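Local coordinates for uncharacterized protein (Bacteroides ovatus CL02T12C04, PDB 6PTM) that probably hydrolyses carrageenan chains from their ends, as an exo-acting glycoside hydrolase of the GH42 beta-galactosidase family, at residues 159-163 against 555-559; 241-245 against 257-263; 247-251 against 304-309; 419-425 against 464-470. All blocks are in the same frame, centred on the assembly; numbering follows the deposited sequence. Where two conformers were deposited one is given.

Contact 1 of 4, residues 159-163 against 555-559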
# COMPACT_ATOMS: atom_id res chain seq x y z
N ASP A 159 -4.53 15.16 9.87
CA ASP A 159 -5.58 16.11 9.46
C ASP A 159 -6.07 15.68 8.08
O ASP A 159 -5.34 15.89 7.09
CB ASP A 159 -5.02 17.53 9.53
CG ASP A 159 -5.99 18.61 9.12
OD1 ASP A 159 -7.14 18.28 8.85
OD2 ASP A 159 -5.58 19.74 9.04
N LYS A 160 -7.27 15.13 8.02
CA LYS A 160 -7.89 14.63 6.76
C LYS A 160 -6.91 13.64 6.10
O LYS A 160 -6.67 12.62 6.74
CB LYS A 160 -8.34 15.83 5.91
CG LYS A 160 -9.20 15.50 4.70
CD LYS A 160 -9.92 16.70 4.14
CE LYS A 160 -10.65 16.41 2.83
NZ LYS A 160 -11.24 17.65 2.27
N ASP A 161 -6.39 13.96 4.91
CA ASP A 161 -5.50 13.05 4.12
C ASP A 161 -4.04 13.41 4.38
O ASP A 161 -3.19 12.95 3.64
CB ASP A 161 -5.79 13.13 2.62
CG ASP A 161 -5.69 14.52 2.01
OD1 ASP A 161 -5.69 15.48 2.75
OD2 ASP A 161 -5.61 14.62 0.80
N MET A 162 -3.75 14.16 5.45
CA MET A 162 -2.35 14.59 5.66
C MET A 162 -1.83 14.29 7.06
O MET A 162 -2.61 14.19 7.99
CB MET A 162 -2.20 16.11 5.51
CG MET A 162 -2.77 16.69 4.25
SD MET A 162 -2.81 18.48 4.30
CE MET A 162 -4.26 18.74 5.30
N LEU A 163 -0.51 14.17 7.13
CA LEU A 163 0.23 14.18 8.41
C LEU A 163 0.79 15.61 8.45
O LEU A 163 1.47 16.00 7.50
CB LEU A 163 1.32 13.12 8.39
CG LEU A 163 0.82 11.71 8.71
CD1 LEU A 163 1.93 10.70 8.61
CD2 LEU A 163 0.17 11.67 10.09
N MET A 555 0.68 16.75 -2.37
CA MET A 555 -0.75 16.58 -2.01
C MET A 555 -1.60 16.94 -3.23
O MET A 555 -2.58 16.26 -3.42
CB MET A 555 -1.17 17.41 -0.80
CG MET A 555 -0.45 17.08 0.47
SD MET A 555 -0.54 15.32 0.93
CE MET A 555 -2.31 15.06 0.80
N SER A 556 -1.23 17.93 -4.06
CA SER A 556 -2.00 18.26 -5.28
C SER A 556 -2.01 17.06 -6.24
O SER A 556 -3.10 16.71 -6.80
CB SER A 556 -1.49 19.50 -5.95
OG SER A 556 -1.72 20.63 -5.13
N PHE A 557 -0.86 16.40 -6.42
CA PHE A 557 -0.82 15.17 -7.25
C PHE A 557 -1.70 14.07 -6.64
O PHE A 557 -2.42 13.44 -7.42
CB PHE A 557 0.60 14.64 -7.46
CG PHE A 557 1.44 15.48 -8.38
CD1 PHE A 557 1.09 15.63 -9.72
CD2 PHE A 557 2.59 16.11 -7.93
CE1 PHE A 557 1.87 16.39 -10.58
CE2 PHE A 557 3.38 16.84 -8.80
CZ PHE A 557 3.01 17.00 -10.11
N GLN A 558 -1.69 13.85 -5.32
CA GLN A 558 -2.49 12.76 -4.68
C GLN A 558 -3.98 13.07 -4.87
O GLN A 558 -4.79 12.15 -5.07
CB GLN A 558 -2.23 12.64 -3.17
CG GLN A 558 -0.87 12.05 -2.76
CD GLN A 558 -0.82 11.81 -1.27
OE1 GLN A 558 -1.80 12.09 -0.54
NE2 GLN A 558 0.30 11.25 -0.81
N ARG A 559 -4.35 14.35 -4.76
CA ARG A 559 -5.77 14.78 -4.72
C ARG A 559 -6.29 15.03 -6.13
O ARG A 559 -7.51 15.24 -6.27
CB ARG A 559 -5.94 16.07 -3.93
CG ARG A 559 -5.65 15.90 -2.44
CD ARG A 559 -5.45 17.23 -1.77
NE ARG A 559 -5.31 17.11 -0.32
CZ ARG A 559 -4.90 18.12 0.46
NH1 ARG A 559 -4.57 19.29 -0.08
NH2 ARG A 559 -4.85 17.97 1.78
O HOH W 1 -4.63 12.73 -0.82
O HOH W 2 -1.24 11.60 2.08

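Contact 2 of 4, residues 241-245 against 257-263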
# COMPACT_ATOMS: atom_id res chain seq x y z
N LYS A 241 -11.08 -24.04 28.22
CA LYS A 241 -12.51 -23.87 28.56
C LYS A 241 -13.43 -24.32 27.40
O LYS A 241 -14.54 -24.82 27.68
CB LYS A 241 -12.74 -22.40 28.88
CG LYS A 241 -14.14 -22.03 29.30
CD LYS A 241 -14.20 -20.60 29.74
CE LYS A 241 -15.57 -19.98 29.64
NZ LYS A 241 -16.40 -20.41 30.78
N ASP A 242 -13.08 -24.05 26.15
CA ASP A 242 -13.91 -24.47 25.00
C ASP A 242 -13.02 -24.59 23.77
O ASP A 242 -12.83 -23.61 23.03
CB ASP A 242 -15.08 -23.51 24.74
CG ASP A 242 -16.03 -24.04 23.68
OD1 ASP A 242 -15.68 -25.03 23.06
OD2 ASP A 242 -17.06 -23.46 23.44
N PRO A 243 -12.46 -25.79 23.53
CA PRO A 243 -11.54 -26.00 22.42
C PRO A 243 -12.15 -25.63 21.07
O PRO A 243 -11.37 -25.41 20.16
CB PRO A 243 -11.22 -27.51 22.49
CG PRO A 243 -11.48 -27.89 23.94
CD PRO A 243 -12.60 -26.99 24.39
N THR A 244 -13.47 -25.48 20.95
CA THR A 244 -14.06 -25.16 19.63
C THR A 244 -13.63 -23.74 19.24
O THR A 244 -13.71 -23.38 18.07
CB THR A 244 -15.57 -25.39 19.59
OG1 THR A 244 -16.22 -24.47 20.46
CG2 THR A 244 -15.93 -26.84 19.89
N VAL A 245 -13.16 -22.97 20.22
CA VAL A 245 -12.74 -21.57 19.99
C VAL A 245 -11.58 -21.52 18.97
O VAL A 245 -11.39 -20.46 18.36
CB VAL A 245 -12.44 -20.88 21.34
CG1 VAL A 245 -11.06 -21.27 21.90
CG2 VAL A 245 -12.61 -19.39 21.19
N ASP A 257 -11.57 -18.56 16.25
CA ASP A 257 -12.83 -18.41 15.49
C ASP A 257 -13.39 -17.01 15.74
O ASP A 257 -13.87 -16.77 16.85
CB ASP A 257 -13.82 -19.46 15.97
CG ASP A 257 -15.16 -19.37 15.25
OD1 ASP A 257 -15.25 -18.58 14.28
OD2 ASP A 257 -16.06 -20.11 15.62
N ILE A 258 -13.38 -16.13 14.73
CA ILE A 258 -13.96 -14.76 14.87
C ILE A 258 -15.47 -14.81 15.15
O ILE A 258 -16.03 -13.79 15.57
CB ILE A 258 -13.64 -13.87 13.65
CG1 ILE A 258 -14.15 -14.47 12.33
CG2 ILE A 258 -12.16 -13.57 13.60
CD1 ILE A 258 -13.99 -13.55 11.13
N ASN A 259 -16.14 -15.94 14.91
CA ASN A 259 -17.60 -16.03 15.16
C ASN A 259 -17.90 -16.74 16.49
O ASN A 259 -19.08 -17.02 16.74
CB ASN A 259 -18.30 -16.68 13.96
CG ASN A 259 -18.18 -15.81 12.73
OD1 ASN A 259 -17.57 -16.21 11.75
ND2 ASN A 259 -18.78 -14.63 12.78
N HIS A 260 -16.89 -17.06 17.32
CA HIS A 260 -17.10 -17.79 18.61
C HIS A 260 -17.34 -16.77 19.73
O HIS A 260 -16.58 -15.81 19.84
CB HIS A 260 -15.92 -18.68 18.93
CG HIS A 260 -16.22 -19.67 20.00
ND1 HIS A 260 -16.48 -19.28 21.29
CD2 HIS A 260 -16.30 -21.02 19.97
CE1 HIS A 260 -16.73 -20.36 22.02
NE2 HIS A 260 -16.62 -21.45 21.23
N PRO A 261 -18.38 -16.93 20.58
CA PRO A 261 -18.64 -15.96 21.66
C PRO A 261 -17.48 -15.77 22.62
O PRO A 261 -17.37 -14.69 23.13
CB PRO A 261 -19.83 -16.53 22.44
CG PRO A 261 -20.56 -17.33 21.38
CD PRO A 261 -19.47 -17.91 20.49
N LEU A 262 -16.65 -16.79 22.86
CA LEU A 262 -15.56 -16.66 23.83
C LEU A 262 -14.46 -15.81 23.19
O LEU A 262 -13.74 -15.08 23.91
CB LEU A 262 -15.09 -18.05 24.25
CG LEU A 262 -14.00 -18.07 25.30
CD1 LEU A 262 -14.51 -17.50 26.60
CD2 LEU A 262 -13.47 -19.47 25.48
N ALA A 263 -14.37 -15.82 21.86
CA ALA A 263 -13.41 -14.96 21.13
C ALA A 263 -13.83 -13.50 21.33
O ALA A 263 -12.96 -12.67 21.63
CB ALA A 263 -13.35 -15.36 19.68
O HOH W 3 -15.95 -22.46 16.80

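Contact 3 of 4, residues 247-251 against 304-309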
# COMPACT_ATOMS: atom_id res chain seq x y z
N ASP A 247 -11.45 -23.45 16.20
CA ASP A 247 -11.92 -23.93 14.86
C ASP A 247 -12.07 -22.72 13.93
O ASP A 247 -12.21 -21.58 14.44
CB ASP A 247 -13.24 -24.70 14.95
CG ASP A 247 -13.18 -25.95 15.82
OD1 ASP A 247 -12.10 -26.52 15.97
OD2 ASP A 247 -14.22 -26.34 16.34
N GLY A 248 -12.02 -22.96 12.61
CA GLY A 248 -12.26 -21.95 11.58
C GLY A 248 -11.37 -20.72 11.78
O GLY A 248 -11.86 -19.61 11.78
N PRO A 249 -10.05 -20.90 11.94
CA PRO A 249 -9.13 -19.77 12.02
C PRO A 249 -9.01 -19.09 10.65
O PRO A 249 -9.41 -19.68 9.63
CB PRO A 249 -7.82 -20.45 12.42
CG PRO A 249 -7.90 -21.76 11.69
CD PRO A 249 -9.32 -22.19 11.96
N GLY A 250 -8.48 -17.87 10.67
CA GLY A 250 -8.00 -17.14 9.49
C GLY A 250 -6.51 -17.28 9.46
O GLY A 250 -5.84 -16.46 10.03
N ILE A 251 -6.02 -18.38 8.93
CA ILE A 251 -4.58 -18.77 8.99
C ILE A 251 -3.74 -17.69 8.30
O ILE A 251 -4.15 -17.19 7.25
CB ILE A 251 -4.41 -20.17 8.36
CG1 ILE A 251 -5.10 -21.23 9.23
CG2 ILE A 251 -2.94 -20.51 8.12
CD1 ILE A 251 -5.12 -22.63 8.63
N ALA A 304 -3.02 -21.36 3.21
CA ALA A 304 -3.63 -20.73 4.40
C ALA A 304 -5.15 -20.95 4.39
O ALA A 304 -5.82 -20.13 4.96
CB ALA A 304 -3.29 -19.25 4.46
N SER A 305 -5.65 -22.00 3.75
CA SER A 305 -7.10 -22.34 3.73
C SER A 305 -7.45 -23.19 4.96
O SER A 305 -6.62 -23.95 5.47
CB SER A 305 -7.49 -22.98 2.43
OG SER A 305 -6.66 -24.12 2.20
N ALA A 306 -8.68 -23.01 5.44
CA ALA A 306 -9.30 -23.85 6.48
C ALA A 306 -10.81 -23.78 6.28
O ALA A 306 -11.35 -22.81 5.74
CB ALA A 306 -8.90 -23.36 7.84
N PRO A 307 -11.54 -24.81 6.74
CA PRO A 307 -12.99 -24.76 6.77
C PRO A 307 -13.44 -23.76 7.83
O PRO A 307 -12.75 -23.64 8.86
CB PRO A 307 -13.42 -26.18 7.18
CG PRO A 307 -12.13 -27.02 7.10
CD PRO A 307 -11.01 -26.05 7.34
N ILE A 308 -14.59 -23.13 7.63
CA ILE A 308 -15.17 -22.19 8.63
C ILE A 308 -15.73 -23.01 9.78
O ILE A 308 -15.97 -24.18 9.58
CB ILE A 308 -16.18 -21.21 8.01
CG1 ILE A 308 -17.50 -21.89 7.64
CG2 ILE A 308 -15.54 -20.50 6.82
CD1 ILE A 308 -18.57 -20.92 7.13
N SER A 309 -15.90 -22.39 10.94
CA SER A 309 -16.37 -23.07 12.17
C SER A 309 -17.86 -23.35 12.05
O SER A 309 -18.49 -22.84 11.10
CB SER A 309 -16.08 -22.25 13.36
OG SER A 309 -17.07 -21.24 13.51
O HOH W 4 -14.75 -19.46 11.48
O HOH W 5 -11.53 -25.09 10.67
O HOH W 6 -8.11 -19.62 7.11
O HOH W 7 -6.28 -17.63 5.30

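Contact 4 of 4, residues 419-425 against 464-470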
# COMPACT_ATOMS: atom_id res chain seq x y z
N GLU A 419 -10.62 4.63 9.34
CA GLU A 419 -10.27 6.08 9.42
C GLU A 419 -8.95 6.33 8.68
O GLU A 419 -8.76 7.43 8.19
CB GLU A 419 -10.27 6.57 10.86
CG GLU A 419 -11.64 6.48 11.52
CD GLU A 419 -12.18 5.09 11.83
OE1 GLU A 419 -11.39 4.16 12.07
OE2 GLU A 419 -13.40 4.96 11.84
N ILE A 420 -8.03 5.35 8.71
CA ILE A 420 -6.71 5.42 8.03
C ILE A 420 -6.66 4.25 7.02
O ILE A 420 -7.12 3.19 7.39
CB ILE A 420 -5.56 5.34 9.07
CG1 ILE A 420 -5.46 6.58 9.96
CG2 ILE A 420 -4.23 5.02 8.41
CD1 ILE A 420 -4.55 6.42 11.14
N ILE A 421 -6.17 4.47 5.81
CA ILE A 421 -6.04 3.40 4.79
C ILE A 421 -4.83 2.56 5.17
O ILE A 421 -3.71 3.03 4.99
CB ILE A 421 -5.96 3.96 3.37
CG1 ILE A 421 -7.16 4.85 3.06
CG2 ILE A 421 -5.85 2.83 2.37
CD1 ILE A 421 -7.02 5.62 1.78
N GLY A 422 -5.07 1.38 5.73
CA GLY A 422 -4.00 0.43 6.06
C GLY A 422 -3.72 -0.49 4.90
O GLY A 422 -4.68 -0.81 4.12
N ASN A 423 -2.46 -0.92 4.81
CA ASN A 423 -2.00 -1.99 3.89
C ASN A 423 -0.54 -2.32 4.21
O ASN A 423 0.06 -1.60 4.97
CB ASN A 423 -2.10 -1.59 2.42
CG ASN A 423 -1.34 -0.32 2.09
OD1 ASN A 423 -0.14 -0.37 1.85
ND2 ASN A 423 -2.00 0.81 2.10
N ASP A 424 -0.01 -3.36 3.57
CA ASP A 424 1.45 -3.67 3.54
C ASP A 424 1.79 -3.99 2.09
O ASP A 424 2.26 -5.09 1.80
CB ASP A 424 1.84 -4.68 4.61
CG ASP A 424 1.44 -6.12 4.33
OD1 ASP A 424 0.42 -6.32 3.68
OD2 ASP A 424 2.17 -7.01 4.79
N ALA A 425 1.52 -3.03 1.22
CA ALA A 425 1.81 -3.11 -0.23
C ALA A 425 3.24 -3.57 -0.41
O ALA A 425 4.12 -3.03 0.31
CB ALA A 425 1.59 -1.80 -0.94
N LYS A 464 -8.27 10.44 3.46
CA LYS A 464 -7.64 9.68 4.56
C LYS A 464 -6.14 9.55 4.34
O LYS A 464 -5.67 9.45 3.20
CB LYS A 464 -8.23 8.27 4.68
CG LYS A 464 -9.69 8.26 5.08
CD LYS A 464 -10.30 6.85 5.01
CE LYS A 464 -11.78 6.86 5.27
NZ LYS A 464 -12.34 5.51 5.04
N VAL A 465 -5.42 9.62 5.45
CA VAL A 465 -4.00 9.23 5.52
C VAL A 465 -3.91 7.76 5.10
O VAL A 465 -4.76 6.94 5.46
CB VAL A 465 -3.48 9.51 6.93
CG1 VAL A 465 -2.24 8.72 7.34
CG2 VAL A 465 -3.26 11.00 7.08
N MET A 466 -2.86 7.43 4.37
CA MET A 466 -2.54 6.04 4.04
C MET A 466 -1.25 5.62 4.77
O MET A 466 -0.19 6.26 4.60
CB MET A 466 -2.39 5.85 2.53
CG MET A 466 -2.12 4.39 2.18
SD MET A 466 -1.59 4.19 0.45
CE MET A 466 -3.14 4.56 -0.37
N PHE A 467 -1.34 4.52 5.51
CA PHE A 467 -0.26 4.02 6.39
C PHE A 467 0.09 2.59 5.99
O PHE A 467 -0.72 1.70 6.23
CB PHE A 467 -0.69 4.10 7.85
CG PHE A 467 0.41 3.82 8.85
CD1 PHE A 467 1.74 3.75 8.49
CD2 PHE A 467 0.09 3.63 10.18
CE1 PHE A 467 2.73 3.50 9.43
CE2 PHE A 467 1.07 3.41 11.13
CZ PHE A 467 2.39 3.31 10.74
N ASN A 468 1.21 2.42 5.30
CA ASN A 468 1.79 1.10 4.98
C ASN A 468 2.59 0.64 6.20
O ASN A 468 3.66 1.18 6.43
CB ASN A 468 2.63 1.14 3.70
CG ASN A 468 3.05 -0.25 3.27
OD1 ASN A 468 3.24 -1.14 4.12
ND2 ASN A 468 3.27 -0.40 1.97
N THR A 469 2.03 -0.30 6.97
CA THR A 469 2.49 -0.69 8.33
C THR A 469 3.53 -1.79 8.23
O THR A 469 4.11 -2.15 9.26
CB THR A 469 1.32 -1.11 9.22
OG1 THR A 469 0.42 -1.96 8.49
CG2 THR A 469 0.60 0.13 9.73
N GLU A 470 3.76 -2.32 7.04
CA GLU A 470 4.89 -3.25 6.81
C GLU A 470 5.31 -3.14 5.36
O GLU A 470 4.91 -4.00 4.56
CB GLU A 470 4.48 -4.66 7.21
CG GLU A 470 5.64 -5.63 7.25
CD GLU A 470 5.22 -7.06 7.52
OE1 GLU A 470 4.32 -7.26 8.36
OE2 GLU A 470 5.73 -7.96 6.81
O HOH W 8 -6.66 9.45 8.05

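Contact 1 of 4, residues 159-163 against 555-559
Asp161 and Arg559 meet in a salt bridge in which carboxylate and guanidinium are nearly coplanar, their planes 18° apart. The guanidinium grips the carboxylate side-on: NE reaches Asp161 OD2 at 2.7 Å and NH2 reaches Asp161 OD1 at 2.8 Å, both bonds nearly straight and each taken on a syn lone pair. Pairing both oxygens fixes the rotation of both groups. Asp161 CG sits between its own backbone N and carbonyl carbon (chi1 56°), which swings the carboxylate toward the helix.

The acid owes its place to a two-residue beta hairpin, a type II' turn from Asp159 to Met162, linking strands 157-159 and 162-165. Its partner lies in the last turn of helix 551-559, an extended arginine tied to a hairpin tip. With an alanine in place of Asp161, the Arg559 guanidinium would probably lose its carboxylate mate and be set free to turn.

The two methionines flank the pair. Met555 CB lies above one face of the guanidinium, toward its rim, and the bent chain brings Met555 CE to 3.8 Å from Met162 CG. Separately, Met162 SD approaches Arg559 NH2 obliquely at 3.3 Å.

Water adds a further link: one molecule donates to Asp161 O, at 2.8 Å, and to Gln558 OE1, at 2.7 Å. Gln558 NE2, at the amide's other end, bonds to Thr497 O.

Contact 2 of 4, residues 241-245 against 257-263
Asp257 opens the contact with its backbone: its N donates to Val245 O at 2.8 Å, where the two loops come closest. Its carboxylate serves several partners, OD1 closing an Asx turn on Asn259 N, while OD2 bonds to Ser309 OG and takes a water that also donates to Thr244 O. Asp257 to His260 form a type I turn, which delivers the chain to His260, the N-cap of helix 261-278.

Both nitrogens of that imidazole are engaged in its plane. On one side ND1 accepts from Leu262 N at 2.9 Å, capping the helix; on the other, NE2 donates to Asp242 OD2 at 3.0 Å, bent to 136° and meeting the carboxylate from well above its plane, with a weak second bond to Thr244 OG1. This is a helix cap tied to an Asx turn: Asp242, just past the end of helix 236-241, uses OD1 to take both Thr244 N and Thr244 OG1 from the same face. Val245 CG2, anti to its own backbone N, makes a CH-pi contact over one face of the ring, 4.0 Å from the His260 centroid. A leucine at His260 would probably leave Leu262 N without its cap and Asp242 OD2 without its donor.

Beyond the cap, Leu262 turns its side chain toward 241-245, its CB lying 4.2 Å from Val245 CG2 and its CD1 4.1 Å from CE of Lys241, which ends helix 236-241. Ala263 CB reaches Val245 CG2 at 4.4 Å.

Contact 3 of 4, residues 247-251 against 304-309
Gly248 and Pro307 meet through their backbones, for the flat groups here are peptide units and the one side-chain ring that touches belongs to Pro249. Gly248 CA points a hydrogen at Pro307 O, 3.2 Å away, and the Pro249 ring offers CG to Ala306 CB at 4.3 Å. Glycine suits this spot: its phi is positive (53°), and any beta carbon would run into Ser309 N.

At the other end Ile251 carries the contact. Its CG1 is anti to the carbonyl carbon and the chain extends from there (chi2 174°), which takes CD1 to 3.9 Å from Ala306 CB. Its other branch, CG2, lies 3.9 Å from Ala304 CB.

The segments run roughly antiparallel, yet no direct hydrogen bond joins them. Water fills that role: one molecule accepts from Gly248 N and donates to Pro307 O at 2.6 Å, and a second lies between Ile251 O and Ala304 O.

Ser309 is an N-cap, its OG, the hydroxyl Asp257 holds, bonded to Ala312 N. Segment 247-251 belongs to the loop between helices 236-241 and 261-278, in the connection after strand 225-230; 304-309 leads from strand 288-292 into helix 310-324. These are probably neighbouring beta-to-alpha connections of the (beta/alpha)8 barrel expected of a GH42 enzyme.

Contact 4 of 4, residues 419-425 against 464-470
Asn423 and Asn468 are neighbours on one face of adjacent parallel strands, their side chains crossing at about a right angle with amide planes 70° apart. Asn468 CG is anti to its backbone N (chi1 -171°), and ND2 reaches past Asn423 to a lone pair of Ala425 O at 3.2 Å. Each OD1 accepts from the backbone N two residues on, an Asx turn in each segment; Tyr454 OH bonds to Asn423 OD1 and Asn468 ND2.

On the same face Ile421 and Met466 pack obliquely, CB to CG 4.0 Å. Lys464 CG lies 3.4 Å from Glu419 O, its NZ bonding to Ser418 O. Ile420 and Phe467 point the same way, CG2 to CB 3.7 Å, with Thr469 CG2 centred over the phenyl ring. Asp424 OD2 and Glu470 OE1, like charges side by side, are 4.2 Å apart, Glu470 also holding Lys394 (salt bridge) and His472.

Backbone bonds Ile421 N to Val465 O (2.9 Å) and Phe467 N to Ile421 O (2.8 Å) set the register. On its other side, strand 421-423 joins the 391-394 side of the probable barrel through backbone bonds Ile420 to Thr391 and Asp424 to Ile395; helix 448-460 covers the Ile421 and Asn423 face, and Phe226 meets Phe467 edge-to-face.

In the fold
From the N terminus, the hairpin at 159-163 waits almost 400 residues for its partner, helix 551-559, so contact 1 encloses the other three and ties the hairpin ahead of strand 168-175 to that helix. Contact 2 closes a short loop, 241-245 to 257-263, ahead of helix 261-278. Contact 3 opens inside that loop at 247-251 and closes beyond it at 304-309, so the two cross, and they touch where Asp257 meets Ser309. Contact 4 follows in series, joining two neighbouring strands. Its Val465 packs on the hairpin of contact 1, whereas contacts 1 and 3 lie on opposite sides of the chain's centre, their nearest atoms about 28 Å apart.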